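Local coordinates for putative DNA-binding protein (Streptomyces coelicolor, PDB 2EWT) that binds DNA, probably through its helix-turn-helix domain, and is a central regulator of aerial mycelium formation, at residues R14-R17 with T18-L22; G41-R45 with G46-V50; T51-R54 with L55-A59. All coordinates share one frame; numbering follows the deposited sequence.

Contact 1: residues R14-R17 with T18-L22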
ATOM      1  N   ARG A  14      -5.864  13.304  -2.567  1.00  8.71           N
ATOM      2  CA  ARG A  14      -6.220  14.714  -2.716  1.00  9.49           C
ATOM      3  C   ARG A  14      -7.525  15.018  -1.974  1.00 11.35           C
ATOM      4  O   ARG A  14      -7.634  16.028  -1.278  1.00 10.90           O
ATOM      5  CB  ARG A  14      -6.363  15.084  -4.201  1.00 10.80           C
ATOM      6  CG  ARG A  14      -6.712  16.558  -4.426  1.00 13.29           C
ATOM      7  CD  ARG A  14      -7.040  16.895  -5.880  1.00 19.08           C
ATOM      8  NE  ARG A  14      -5.870  16.933  -6.757  1.00 24.61           N
ATOM      9  CZ  ARG A  14      -5.374  15.884  -7.407  1.00 27.55           C
ATOM     10  NH1 ARG A  14      -5.942  14.691  -7.286  1.00 28.89           N
ATOM     11  NH2 ARG A  14      -4.314  16.034  -8.196  1.00 27.29           N
ATOM     12  N   ALA A  15      -8.510  14.138  -2.117  1.00 12.57           N
ATOM     13  CA  ALA A  15      -9.796  14.330  -1.456  1.00 12.92           C
ATOM     14  C   ALA A  15      -9.634  14.406   0.059  1.00 12.89           C
ATOM     15  O   ALA A  15     -10.124  15.337   0.692  1.00 14.05           O
ATOM     16  CB  ALA A  15     -10.752  13.197  -1.828  1.00 14.20           C
ATOM     17  N   ILE A  16      -8.938  13.434   0.642  1.00 12.63           N
ATOM     18  CA  ILE A  16      -8.732  13.421   2.087  1.00 11.83           C
ATOM     19  C   ILE A  16      -7.992  14.669   2.574  1.00 11.78           C
ATOM     20  O   ILE A  16      -8.330  15.226   3.619  1.00 11.11           O
ATOM     21  CB  ILE A  16      -7.976  12.141   2.527  1.00 12.87           C
ATOM     22  CG1 ILE A  16      -8.961  10.975   2.638  1.00 16.45           C
ATOM     23  CG2 ILE A  16      -7.283  12.359   3.864  1.00 13.35           C
ATOM     24  CD1 ILE A  16      -9.718  10.670   1.360  1.00 18.75           C
ATOM     25  N   ARG A  17      -6.989  15.107   1.819  1.00  9.89           N
ATOM     26  CA  ARG A  17      -6.236  16.303   2.190  1.00 10.85           C
ATOM     27  C   ARG A  17      -7.146  17.525   2.237  1.00 11.40           C
ATOM     28  O   ARG A  17      -7.218  18.215   3.252  1.00 12.21           O
ATOM     29  CB  ARG A  17      -5.115  16.573   1.187  1.00  8.22           C
ATOM     30  CG  ARG A  17      -4.478  17.947   1.352  1.00  9.46           C
ATOM     31  CD  ARG A  17      -3.288  18.137   0.427  1.00  8.43           C
ATOM     32  NE  ARG A  17      -3.643  18.146  -0.993  1.00  8.65           N
ATOM     33  CZ  ARG A  17      -4.300  19.127  -1.606  1.00 11.07           C
ATOM     34  NH1 ARG A  17      -4.697  20.203  -0.930  1.00  9.15           N
ATOM     35  NH2 ARG A  17      -4.532  19.050  -2.910  1.00  8.28           N
ATOM     36  N   THR A  18      -7.828  17.787   1.125  1.00 13.61           N
ATOM     37  CA  THR A  18      -8.725  18.933   1.019  1.00 14.36           C
ATOM     38  C   THR A  18      -9.878  18.847   2.011  1.00 17.59           C
ATOM     39  O   THR A  18     -10.299  19.859   2.572  1.00 16.98           O
ATOM     40  CB  THR A  18      -9.302  19.057  -0.408  1.00 15.53           C
ATOM     41  OG1 THR A  18      -9.962  17.836  -0.768  1.00 17.53           O
ATOM     42  CG2 THR A  18      -8.188  19.344  -1.411  1.00 15.12           C
ATOM     43  N   GLN A  19     -10.377  17.635   2.232  1.00 19.26           N
ATOM     44  CA  GLN A  19     -11.487  17.424   3.157  1.00 21.50           C
ATOM     45  C   GLN A  19     -11.231  17.966   4.554  1.00 20.86           C
ATOM     46  O   GLN A  19     -12.162  18.403   5.232  1.00 22.64           O
ATOM     47  CB  GLN A  19     -11.830  15.936   3.242  1.00 22.59           C
ATOM     48  CG  GLN A  19     -12.796  15.475   2.172  1.00 25.97           C
ATOM     49  CD  GLN A  19     -13.082  13.992   2.252  1.00 26.27           C
ATOM     50  OE1 GLN A  19     -13.229  13.435   3.340  1.00 27.87           O
ATOM     51  NE2 GLN A  19     -13.178  13.345   1.097  1.00 28.90           N
ATOM     52  N   GLN A  20      -9.980  17.932   4.996  1.00 19.17           N
ATOM     53  CA  GLN A  20      -9.662  18.446   6.317  1.00 20.47           C
ATOM     54  C   GLN A  20      -9.082  19.855   6.258  1.00 17.60           C
ATOM     55  O   GLN A  20      -8.379  20.292   7.169  1.00 19.10           O
ATOM     56  CB  GLN A  20      -8.714  17.499   7.048  1.00 22.28           C
ATOM     57  CG  GLN A  20      -7.378  17.281   6.384  1.00 24.56           C
ATOM     58  CD  GLN A  20      -6.637  16.119   7.004  1.00 26.88           C
ATOM     59  OE1 GLN A  20      -7.018  14.961   6.828  1.00 28.93           O
ATOM     60  NE2 GLN A  20      -5.582  16.420   7.747  1.00 27.47           N
ATOM     61  N   GLY A  21      -9.383  20.551   5.165  1.00 17.28           N
ATOM     62  CA  GLY A  21      -8.952  21.928   4.985  1.00 14.68           C
ATOM     63  C   GLY A  21      -7.481  22.254   4.805  1.00 14.89           C
ATOM     64  O   GLY A  21      -7.056  23.363   5.127  1.00 14.19           O
ATOM     65  N   LEU A  22      -6.703  21.312   4.287  1.00 11.50           N
ATOM     66  CA  LEU A  22      -5.281  21.550   4.078  1.00 10.90           C
ATOM     67  C   LEU A  22      -4.942  21.744   2.602  1.00 10.01           C
ATOM     68  O   LEU A  22      -5.422  21.005   1.747  1.00  9.99           O
ATOM     69  CB  LEU A  22      -4.462  20.370   4.614  1.00 10.88           C
ATOM     70  CG  LEU A  22      -4.417  20.131   6.123  1.00 10.33           C
ATOM     71  CD1 LEU A  22      -3.639  18.853   6.412  1.00 14.47           C
ATOM     72  CD2 LEU A  22      -3.763  21.320   6.813  1.00 12.80           C
TER

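Contact 2: residues G41-R45 with G46-V50. With SO4 (sulfate ion), chain C.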
ATOM      1  N   GLY A  41       1.912  16.614  -4.353  1.00  9.06           N
ATOM      2  CA  GLY A  41       1.187  16.919  -5.573  1.00  9.01           C
ATOM      3  C   GLY A  41       1.409  15.829  -6.610  1.00 10.04           C
ATOM      4  O   GLY A  41       0.462  15.363  -7.254  1.00  8.17           O
ATOM      5  N   SER A  42       2.658  15.404  -6.774  1.00  9.88           N
ATOM      6  CA  SER A  42       2.959  14.364  -7.751  1.00  9.80           C
ATOM      7  C   SER A  42       2.249  13.057  -7.400  1.00 10.72           C
ATOM      8  O   SER A  42       1.824  12.328  -8.296  1.00 10.18           O
ATOM      9  CB  SER A  42       4.475  14.146  -7.879  1.00 12.56           C
ATOM     10  OG  SER A  42       5.060  13.700  -6.673  1.00 14.18           O
ATOM     11  N   TYR A  43       2.103  12.767  -6.107  1.00  9.35           N
ATOM     12  CA  TYR A  43       1.401  11.551  -5.694  1.00  9.47           C
ATOM     13  C   TYR A  43      -0.068  11.687  -6.088  1.00  8.59           C
ATOM     14  O   TYR A  43      -0.681  10.746  -6.592  1.00  9.51           O
ATOM     15  CB  TYR A  43       1.436  11.340  -4.171  1.00  9.65           C
ATOM     16  CG  TYR A  43       2.785  11.095  -3.525  1.00  9.71           C
ATOM     17  CD1 TYR A  43       3.795  10.393  -4.187  1.00 10.26           C
ATOM     18  CD2 TYR A  43       3.023  11.510  -2.214  1.00 11.11           C
ATOM     19  CE1 TYR A  43       5.010  10.109  -3.551  1.00 10.18           C
ATOM     20  CE2 TYR A  43       4.233  11.233  -1.572  1.00  8.77           C
ATOM     21  CZ  TYR A  43       5.220  10.531  -2.246  1.00  9.16           C
ATOM     22  OH  TYR A  43       6.413  10.264  -1.614  1.00 12.27           O
ATOM     23  N   GLU A  44      -0.630  12.869  -5.842  1.00  7.69           N
ATOM     24  CA  GLU A  44      -2.035  13.122  -6.137  1.00  8.99           C
ATOM     25  C   GLU A  44      -2.373  13.032  -7.618  1.00 10.51           C
ATOM     26  O   GLU A  44      -3.486  12.647  -7.980  1.00 11.39           O
ATOM     27  CB  GLU A  44      -2.455  14.486  -5.574  1.00  9.02           C
ATOM     28  CG  GLU A  44      -2.476  14.517  -4.049  1.00  8.32           C
ATOM     29  CD  GLU A  44      -2.910  15.854  -3.471  1.00  8.22           C
ATOM     30  OE1 GLU A  44      -3.135  16.812  -4.243  1.00 12.22           O
ATOM     31  OE2 GLU A  44      -3.024  15.945  -2.234  1.00  9.22           O
ATOM     32  N   ARG A  45      -1.422  13.384  -8.479  1.00 10.85           N
ATOM     33  CA  ARG A  45      -1.660  13.314  -9.917  1.00 13.38           C
ATOM     34  C   ARG A  45      -1.360  11.912 -10.440  1.00 15.08           C
ATOM     35  O   ARG A  45      -1.757  11.554 -11.552  1.00 15.85           O
ATOM     36  CB  ARG A  45      -0.786  14.330 -10.659  1.00 13.42           C
ATOM     37  CG  ARG A  45      -0.976  15.772 -10.222  1.00 16.62           C
ATOM     38  CD  ARG A  45      -0.203  16.714 -11.135  1.00 20.81           C
ATOM     39  NE  ARG A  45       1.205  16.339 -11.246  1.00 22.26           N
ATOM     40  CZ  ARG A  45       2.145  16.668 -10.364  1.00 23.33           C
ATOM     41  NH1 ARG A  45       1.838  17.393  -9.294  1.00 24.57           N
ATOM     42  NH2 ARG A  45       3.396  16.264 -10.553  1.00 24.32           N
ATOM     43  N   GLY A  46      -0.663  11.119  -9.631  1.00 15.26           N
ATOM     44  CA  GLY A  46      -0.309   9.771 -10.040  1.00 16.73           C
ATOM     45  C   GLY A  46       0.932   9.778 -10.913  1.00 17.49           C
ATOM     46  O   GLY A  46       1.190   8.826 -11.653  1.00 19.93           O
ATOM     47  N   ASP A  47       1.703  10.856 -10.821  1.00 17.05           N
ATOM     48  CA  ASP A  47       2.929  11.017 -11.602  1.00 17.83           C
ATOM     49  C   ASP A  47       4.147  10.408 -10.907  1.00 17.89           C
ATOM     50  O   ASP A  47       5.186  10.191 -11.535  1.00 17.77           O
ATOM     51  CB  ASP A  47       3.188  12.504 -11.860  1.00 20.21           C
ATOM     52  CG  ASP A  47       2.201  13.111 -12.838  1.00 23.36           C
ATOM     53  OD1 ASP A  47       2.162  14.356 -12.939  1.00 23.41           O
ATOM     54  OD2 ASP A  47       1.472  12.352 -13.513  1.00 25.16           O
ATOM     55  N   ARG A  48       4.013  10.147  -9.612  1.00 14.64           N
ATOM     56  CA  ARG A  48       5.092   9.563  -8.819  1.00 14.06           C
ATOM     57  C   ARG A  48       4.545   8.401  -7.999  1.00 11.82           C
ATOM     58  O   ARG A  48       3.473   8.503  -7.407  1.00 11.81           O
ATOM     59  CB  ARG A  48       5.689  10.627  -7.897  1.00 16.66           C
ATOM     60  CG  ARG A  48       6.832  10.146  -7.019  1.00 19.85           C
ATOM     61  CD  ARG A  48       7.493  11.331  -6.336  1.00 22.54           C
ATOM     62  NE  ARG A  48       8.581  10.939  -5.445  1.00 27.61           N
ATOM     63  CZ  ARG A  48       9.387  11.802  -4.833  1.00 28.64           C
ATOM     64  NH1 ARG A  48       9.226  13.106  -5.019  1.00 30.68           N
ATOM     65  NH2 ARG A  48      10.348  11.364  -4.031  1.00 30.30           N
ATOM     66  N   ALA A  49       5.286   7.298  -7.965  1.00 10.66           N
ATOM     67  CA  ALA A  49       4.854   6.112  -7.229  1.00 12.02           C
ATOM     68  C   ALA A  49       4.735   6.300  -5.721  1.00 10.09           C
ATOM     69  O   ALA A  49       5.640   6.822  -5.070  1.00 12.49           O
ATOM     70  CB  ALA A  49       5.796   4.948  -7.524  1.00 10.80           C
ATOM     71  N   VAL A  50       3.603   5.866  -5.173  1.00 10.04           N
ATOM     72  CA  VAL A  50       3.348   5.934  -3.740  1.00  8.46           C
ATOM     73  C   VAL A  50       3.555   4.513  -3.209  1.00  8.30           C
ATOM     74  O   VAL A  50       2.799   3.613  -3.560  1.00  7.83           O
ATOM     75  CB  VAL A  50       1.885   6.356  -3.444  1.00  9.38           C
ATOM     76  CG1 VAL A  50       1.605   6.262  -1.950  1.00 11.81           C
ATOM     77  CG2 VAL A  50       1.638   7.771  -3.935  1.00  9.51           C
TER
HETATM   78  S   SO4 C2002       9.434   8.630  -2.209  1.00 50.73           S
HETATM   79  O1  SO4 C2002       8.715   8.933  -3.460  1.00 50.67           O
HETATM   80  O2  SO4 C2002      10.882   8.555  -2.478  1.00 51.63           O
HETATM   81  O3  SO4 C2002       9.179   9.700  -1.225  1.00 51.90           O
HETATM   82  O4  SO4 C2002       8.964   7.340  -1.670  1.00 50.78           O
HETATM   83  O   HOH W   1       7.788  14.730  -7.137  1.00 21.46           O
HETATM   84  O   HOH W   2      -0.802  10.341 -13.965  1.00 35.36           O

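Contact 3: residues T51-R54 with L55-A59. With SO4 (sulfate ion), chain C.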
ATOM      1  N   THR A  51       4.583   4.309  -2.387  1.00  8.93           N
ATOM      2  CA  THR A  51       4.855   2.984  -1.829  1.00  9.88           C
ATOM      3  C   THR A  51       3.875   2.672  -0.707  1.00  8.75           C
ATOM      4  O   THR A  51       3.210   3.565  -0.189  1.00  7.61           O
ATOM      5  CB  THR A  51       6.275   2.887  -1.232  1.00 11.19           C
ATOM      6  OG1 THR A  51       6.368   3.737  -0.081  1.00 10.27           O
ATOM      7  CG2 THR A  51       7.317   3.307  -2.255  1.00 11.74           C
ATOM      8  N   VAL A  52       3.782   1.402  -0.330  1.00  6.89           N
ATOM      9  CA  VAL A  52       2.885   1.032   0.757  1.00  7.03           C
ATOM     10  C   VAL A  52       3.311   1.783   2.023  1.00  7.27           C
ATOM     11  O   VAL A  52       2.481   2.347   2.735  1.00  8.54           O
ATOM     12  CB  VAL A  52       2.932  -0.484   1.041  1.00  8.10           C
ATOM     13  CG1 VAL A  52       2.154  -0.797   2.310  1.00  7.85           C
ATOM     14  CG2 VAL A  52       2.334  -1.252  -0.137  1.00  8.69           C
ATOM     15  N   GLN A  53       4.611   1.793   2.296  1.00  8.77           N
ATOM     16  CA  GLN A  53       5.121   2.477   3.485  1.00  9.25           C
ATOM     17  C   GLN A  53       4.727   3.954   3.478  1.00 10.09           C
ATOM     18  O   GLN A  53       4.265   4.486   4.489  1.00  9.03           O
ATOM     19  CB  GLN A  53       6.645   2.322   3.569  1.00 11.63           C
ATOM     20  CG  GLN A  53       7.287   3.009   4.771  1.00 12.19           C
ATOM     21  CD  GLN A  53       8.755   2.655   4.925  1.00 12.72           C
ATOM     22  OE1 GLN A  53       9.473   2.499   3.941  1.00 14.67           O
ATOM     23  NE2 GLN A  53       9.211   2.543   6.167  1.00 16.18           N
ATOM     24  N   ARG A  54       4.889   4.609   2.331  1.00 10.22           N
ATOM     25  CA  ARG A  54       4.540   6.022   2.207  1.00 10.33           C
ATOM     26  C   ARG A  54       3.034   6.218   2.388  1.00  9.75           C
ATOM     27  O   ARG A  54       2.598   7.158   3.053  1.00  8.57           O
ATOM     28  CB  ARG A  54       4.960   6.561   0.834  1.00 13.04           C
ATOM     29  CG  ARG A  54       4.937   8.083   0.733  1.00 15.26           C
ATOM     30  CD  ARG A  54       6.035   8.702   1.593  1.00 19.35           C
ATOM     31  NE  ARG A  54       7.367   8.407   1.066  1.00 22.10           N
ATOM     32  CZ  ARG A  54       8.502   8.630   1.721  1.00 24.74           C
ATOM     33  NH1 ARG A  54       8.480   9.152   2.940  1.00 26.81           N
ATOM     34  NH2 ARG A  54       9.666   8.337   1.154  1.00 26.69           N
ATOM     35  N   LEU A  55       2.234   5.335   1.791  1.00  9.11           N
ATOM     36  CA  LEU A  55       0.783   5.452   1.923  1.00 10.16           C
ATOM     37  C   LEU A  55       0.371   5.348   3.389  1.00  8.93           C
ATOM     38  O   LEU A  55      -0.486   6.101   3.858  1.00 10.27           O
ATOM     39  CB  LEU A  55       0.069   4.367   1.113  1.00  8.72           C
ATOM     40  CG  LEU A  55      -1.461   4.498   1.092  1.00 10.04           C
ATOM     41  CD1 LEU A  55      -1.842   5.846   0.493  1.00  9.08           C
ATOM     42  CD2 LEU A  55      -2.077   3.364   0.291  1.00 11.20           C
ATOM     43  N   ALA A  56       0.980   4.412   4.110  1.00 10.33           N
ATOM     44  CA  ALA A  56       0.674   4.226   5.522  1.00 11.90           C
ATOM     45  C   ALA A  56       1.067   5.464   6.325  1.00 12.51           C
ATOM     46  O   ALA A  56       0.358   5.862   7.248  1.00 13.61           O
ATOM     47  CB  ALA A  56       1.404   2.997   6.061  1.00 12.28           C
ATOM     48  N   GLU A  57       2.195   6.071   5.969  1.00 12.63           N
ATOM     49  CA  GLU A  57       2.666   7.263   6.670  1.00 11.80           C
ATOM     50  C   GLU A  57       1.724   8.437   6.413  1.00 11.52           C
ATOM     51  O   GLU A  57       1.435   9.221   7.319  1.00 11.09           O
ATOM     52  CB  GLU A  57       4.092   7.612   6.221  1.00 12.52           C
ATOM     53  CG  GLU A  57       5.072   6.454   6.396  1.00 13.60           C
ATOM     54  CD  GLU A  57       6.459   6.734   5.846  1.00 16.14           C
ATOM     55  OE1 GLU A  57       6.569   7.342   4.759  1.00 17.96           O
ATOM     56  OE2 GLU A  57       7.444   6.323   6.495  1.00 17.73           O
ATOM     57  N   LEU A  58       1.239   8.555   5.180  1.00 11.82           N
ATOM     58  CA  LEU A  58       0.325   9.637   4.834  1.00 11.99           C
ATOM     59  C   LEU A  58      -1.032   9.438   5.496  1.00 12.23           C
ATOM     60  O   LEU A  58      -1.664  10.404   5.924  1.00 11.57           O
ATOM     61  CB  LEU A  58       0.157   9.726   3.316  1.00 11.61           C
ATOM     62  CG  LEU A  58       1.414  10.189   2.574  1.00 10.12           C
ATOM     63  CD1 LEU A  58       1.194  10.077   1.071  1.00 10.52           C
ATOM     64  CD2 LEU A  58       1.745  11.635   2.965  1.00 11.54           C
ATOM     65  N   ALA A  59      -1.478   8.188   5.584  1.00 12.29           N
ATOM     66  CA  ALA A  59      -2.759   7.889   6.217  1.00 12.50           C
ATOM     67  C   ALA A  59      -2.717   8.354   7.665  1.00 13.46           C
ATOM     68  O   ALA A  59      -3.660   8.981   8.153  1.00 13.97           O
ATOM     69  CB  ALA A  59      -3.044   6.393   6.159  1.00 13.84           C
TER
HETATM   70  S   SO4 C2002       9.434   8.630  -2.209  1.00 50.73           S
HETATM   71  O1  SO4 C2002       8.715   8.933  -3.460  1.00 50.67           O
HETATM   72  O2  SO4 C2002      10.882   8.555  -2.478  1.00 51.63           O
HETATM   73  O3  SO4 C2002       9.179   9.700  -1.225  1.00 51.90           O
HETATM   74  O4  SO4 C2002       8.964   7.340  -1.670  1.00 50.78           O
HETATM   75  O   HOH W   3       7.092   3.420   8.255  1.00 20.41           O

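Contact 1: residues R14-R17 with T18-L22
Arg17 reaches over the end of its own helix to the loop beyond it: its NH1 donates to Leu22 O at 2.9 Å, with an N-H...O angle of only 138°. The oxygen lies at the guanidinium edge, somewhat tilted from its plane, while Thr18 CG2 covers one face, 3.6 Å from Arg17 NH1. A bend at chi3 (66°), after a straight start from the backbone, swings the group over Thr18 CG2 and leaves NH1 beside Leu22 O. The stronger polar partner of this buried arginine is Glu44, which meets NE in a salt bridge. With an alanine here, Glu44 would probably be left without its charged mate and Leu22 O without this donor. Further out, Thr18 OG1 points back into the helix and sits between two carbonyls, 3.0 Å from Arg14 O and 2.9 Å from Ala15 O; which of them takes its proton is unsettled. Past Gln19 the helix unwinds. Gln20 N still donates to Arg17 O at 3.3 Å, Leu22 N adds a weak bond to the same oxygen, and Gly21 takes a positive phi. This is the C-terminal end of helix 3-19, at the start of the helix-turn-helix domain, with a buried arginine-glutamate pair as in 434 repressor.

Contact 2: residues G41-R45 with G46-V50
Arg48 lies back across the helix end, touching Ser42 and Tyr43 with its CB, CG and CD. Its CB packs 3.4 Å from Ser42 OG. CG then passes Tyr43 CE1 at 3.9 Å, and CD touches both that ring carbon and the serine hydroxyl. Because the chain is anti at every step (chi1 -180°), it carries the guanidinium well beyond the backbone to the sulfate. There NE approaches sulfate O1 at 2.8 Å, but this bond and the one from NH2 to O1 are bent and weak; that from NH2 to O2 is straighter, though long and weak. On the remaining corner, NH1 donates to a water that in turn donates to Ser42 OG, a hydroxyl also hydrogen-bonded to Val39 O.

Tyr43 lies alongside this arginine. Its CD1 meets Val50 CG2 obliquely at 3.4 Å, while Arg48 O sits at the ring edge, near its plane. Tyr43 OH is 2.8 Å from sulfate O3, and it and the Arg48 guanidinium thus lie against the same ion.

A second grip lies at the loop's start. Arg45 NE donates to Asp47 OD1 at 2.8 Å as part of a salt bridge; the oxygen lies in the guanidinium plane but is itself met from above the carboxylate, the two planes standing 62° apart. Ser42 CA covers a face of that guanidinium. A water donating to both Arg45 O and Asp47 OD2 ties the pair together again.

Underneath, Asp47 N donates to Ser42 O at 2.9 Å and Gly46 N, more weakly, to Tyr43 O at 3.1 Å. With Gly46 at a phi of 82°, where a CB would strike the preceding carbonyl, these bonds form a Schellman motif closing helix 37-45, which, as the second helix of the helix-turn-helix, is probably the recognition helix.

Contact 3: residues T51-R54 with L55-A59
Leu55 N donates to Thr51 O at 2.8 Å, the shortest sound polar bond here and the first of a run continued by Ala56 N to Val52 O and Leu58 N to Arg54 O. Thr51 stands at the N-cap: its OG1 accepts from Arg54 N at 3.0 Å, giving one N-H of the first turn a side-chain acceptor.

Arg54 carries most of the side-chain contact. Bends at chi2 (69°) and chi3 (68°) curl it toward the next turn, where NH1 comes 3.2 Å from Glu57 OE1 in a salt bridge. The guanidinium and carboxylate planes are 53° apart, so the two groups meet askew rather than as a flat bidentate pair; OE1 also lies 3.5 Å from Arg54 CD. The NE and NH2 edge of the guanidinium is turned to the sulfate. NH2 donates to sulfate O4 at 3.1 Å in a nearly straight bond, with that oxygen near the guanidinium plane, and NE adds a weak bond to the same atom. Held by the carboxylate at NH1 and by the sulfate at NE and NH2, the group is probably restrained from turning.

Helix 52-62 follows the helix-turn-helix proper, and an arginine beside its N-terminus that holds an anion is consistent with a place for a DNA phosphate, although this sulfate probably came from the crystallisation liquor.

On another flank Gln53 CG rests 3.7 Å from Glu57 OE2. A water accepts from Gln53 NE2 at 3.1 Å and donates weakly to that carboxylate oxygen, while Gln53 OE1 is hydrogen-bonded to Ser2 N of the second subunit. Leu55 and Leu58 turn inward: Leu58 packs on Tyr43 and Leu13, and Leu55 on Leu9 and Val50 of its own chain and on Val52 of the second subunit.

Overall arrangement
Contact 2 touches both of the others. Its centre is about 15 Å from that of contact 1, yet the pair is joined by the salt bridge between Arg17 NE and Glu44 OE2 at 2.6 Å, with Arg14 NH1 and Glu44 O a probable hydrogen bond at 3.3 Å. Towards contact 3, about 12 Å away between centres, the join is by packing: Tyr43 CD2 meets Leu58 CD1 at 4.0 Å, and Tyr43 OH lies 3.4 Å from Arg54 NE. One sulfate touches both contacts 2 and 3, through Tyr43, Arg48 and Arg54, and may mark where DNA phosphate would lie. Contacts 1 and 3 do not touch, their nearest atoms being about 6 Å apart.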